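PDB 4PEO: hypothetical protein from Staphylococcus aureus subsp. aureus Mu50, which is an essential cysteine protease that removes the N-terminal nine residues of ribosomal protein bL27 and also trims capsid and scaffold proteins of bacteriophage 80alpha. Local coordinates for residues Gly12-Asp16 and Thr74-Gln80. Numbering follows the deposited sequence.
Sequences GKVTD and TNNDEAQ
The side-chain amide of Q80 pairs with the backbone of V14 through both of its polar atoms. V14 N donates to Q80 OE1 at 2.8 Å, and Q80 NE2 returns a bond to V14 O at 3.0 Å with an N-H...O angle of 168°. V14 O lies almost in the plane of the amide, and the two bonds together fix the rotation of that group. Glutamine suits the place because one flat end both donates and accepts; with CG anti to the carbonyl carbon (chi1 -75°), a bend at chi2 (-65°) turns the amide toward the strand. Water 1 also donates to Q80 OE1, linking it to G12 O. V14 O takes a further bond from S71 OG.

In the fold, this joins the first turn of helix 77-96 to the start of strand 14-20, where the helix packs on the mixed sheet. V14 rests on L83 and L87 of the same helix. N76 is the N-cap; its short side-chain carbonyl suits the place because OD1 can accept from A79 N (3.0 Å) in the first turn.

K13 CB lies 3.9 Å from T74 CB, and the methyls T15 CG2 and T74 CG2 meet side by side at 4.0 Å.

The long side chain of K13, bent at chi2 and chi4, carries its ammonium to the loop before the helix, where NZ makes weak bonds to T74 O and N75 OD1, both 3.4 Å. Water 2 accepts from K13 NZ and donates to T74 O and D77 OD1, bridging the opposite charges.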
loop_
_atom_site.group_PDB
_atom_site.type_symbol
_atom_site.label_atom_id
_atom_site.label_comp_id
_atom_site.label_asym_id
_atom_site.label_seq_id
_atom_site.Cartn_x
_atom_site.Cartn_y
_atom_site.Cartn_z
ATOM N N GLY B 12 7.695 5.335 18.733
ATOM C CA GLY B 12 7.928 4.896 17.360
ATOM C C GLY B 12 6.679 4.530 16.580
ATOM O O GLY B 12 6.764 3.874 15.532
ATOM N N LYS B 13 5.510 4.998 17.064
ATOM C CA LYS B 13 4.231 4.716 16.414
ATOM C C LYS B 13 3.822 5.866 15.504
ATOM O O LYS B 13 3.990 7.021 15.872
ATOM C CB LYS B 13 3.130 4.448 17.458
ATOM C CG LYS B 13 3.478 3.354 18.491
ATOM C CD LYS B 13 3.914 2.022 17.850
ATOM C CE LYS B 13 4.390 1.027 18.884
ATOM N NZ LYS B 13 3.250 0.305 19.489
ATOM N N VAL B 14 3.271 5.541 14.327
ATOM C CA VAL B 14 2.790 6.561 13.381
ATOM C C VAL B 14 1.444 7.036 13.948
ATOM O O VAL B 14 0.495 6.250 14.012
ATOM C CB VAL B 14 2.635 5.997 11.939
ATOM C CG1 VAL B 14 2.012 7.047 11.008
ATOM C CG2 VAL B 14 3.977 5.515 11.376
ATOM N N THR B 15 1.373 8.301 14.375
ATOM C CA THR B 15 0.141 8.851 14.967
ATOM C C THR B 15 -0.665 9.648 13.971
ATOM O O THR B 15 -1.882 9.743 14.122
ATOM C CB THR B 15 0.445 9.686 16.222
ATOM O OG1 THR B 15 1.211 10.843 15.853
ATOM C CG2 THR B 15 1.194 8.865 17.306
ATOM N N ASP B 16 0.012 10.313 13.023
ATOM C CA ASP B 16 -0.689 11.159 12.069
ATOM C C ASP B 16 -0.014 11.141 10.733
ATOM O O ASP B 16 1.217 11.136 10.652
ATOM C CB ASP B 16 -0.663 12.626 12.568
ATOM C CG ASP B 16 -1.335 12.856 13.901
ATOM O OD1 ASP B 16 -0.699 12.581 14.937
ATOM O OD2 ASP B 16 -2.482 13.355 13.911
ATOM N N THR B 74 -2.727 3.149 18.666
ATOM C CA THR B 74 -1.327 3.164 18.203
ATOM C C THR B 74 -0.606 1.843 18.516
ATOM O O THR B 74 0.479 1.589 17.987
ATOM C CB THR B 74 -0.553 4.371 18.779
ATOM O OG1 THR B 74 -0.500 4.258 20.200
ATOM C CG2 THR B 74 -1.126 5.715 18.348
ATOM N N ASN B 75 -1.198 1.008 19.382
ATOM C CA ASN B 75 -0.607 -0.278 19.729
ATOM C C ASN B 75 -1.146 -1.424 18.867
ATOM O O ASN B 75 -0.837 -2.590 19.127
ATOM C CB ASN B 75 -0.722 -0.567 21.221
ATOM C CG ASN B 75 -0.133 0.504 22.101
ATOM O OD1 ASN B 75 1.048 0.884 22.030
ATOM N ND2 ASN B 75 -0.981 1.033 22.939
ATOM N N ASN B 76 -1.922 -1.094 17.824
ATOM C CA ASN B 76 -2.413 -2.096 16.891
ATOM C C ASN B 76 -1.273 -2.360 15.903
ATOM O O ASN B 76 -1.032 -1.552 15.003
ATOM C CB ASN B 76 -3.690 -1.630 16.170
ATOM C CG ASN B 76 -4.313 -2.722 15.328
ATOM O OD1 ASN B 76 -3.663 -3.350 14.485
ATOM N ND2 ASN B 76 -5.578 -3.003 15.567
ATOM N N ASP B 77 -0.551 -3.476 16.096
ATOM C CA ASP B 77 0.596 -3.819 15.262
ATOM C C ASP B 77 0.258 -3.944 13.783
ATOM O O ASP B 77 1.068 -3.562 12.941
ATOM C CB ASP B 77 1.282 -5.093 15.774
ATOM C CG ASP B 77 1.987 -4.941 17.118
ATOM O OD1 ASP B 77 2.148 -3.785 17.590
ATOM O OD2 ASP B 77 2.419 -5.966 17.673
ATOM N N GLU B 78 -0.936 -4.464 13.464
ATOM C CA GLU B 78 -1.353 -4.646 12.067
ATOM C C GLU B 78 -1.577 -3.289 11.387
ATOM O O GLU B 78 -1.046 -3.064 10.297
ATOM C CB GLU B 78 -2.624 -5.491 11.985
ATOM C CG GLU B 78 -2.425 -6.973 12.245
ATOM C CD GLU B 78 -3.676 -7.786 11.973
ATOM O OE1 GLU B 78 -4.786 -7.328 12.337
ATOM O OE2 GLU B 78 -3.545 -8.882 11.385
ATOM N N ALA B 79 -2.321 -2.366 12.042
ATOM C CA ALA B 79 -2.556 -1.021 11.490
ATOM C C ALA B 79 -1.203 -0.294 11.362
ATOM O O ALA B 79 -0.964 0.361 10.354
ATOM C CB ALA B 79 -3.494 -0.232 12.401
ATOM N N GLN B 80 -0.303 -0.458 12.359
ATOM C CA GLN B 80 1.024 0.171 12.305
ATOM C C GLN B 80 1.846 -0.361 11.122
ATOM O O GLN B 80 2.475 0.434 10.410
ATOM C CB GLN B 80 1.774 0.000 13.624
ATOM C CG GLN B 80 1.236 0.940 14.726
ATOM C CD GLN B 80 1.485 2.401 14.391
ATOM O OE1 GLN B 80 2.610 2.795 14.096
ATOM N NE2 GLN B 80 0.458 3.246 14.447
HETATM O O HOH W 1 5.044 1.980 13.870
HETATM O O HOH W 2 2.022 -0.930 17.420
#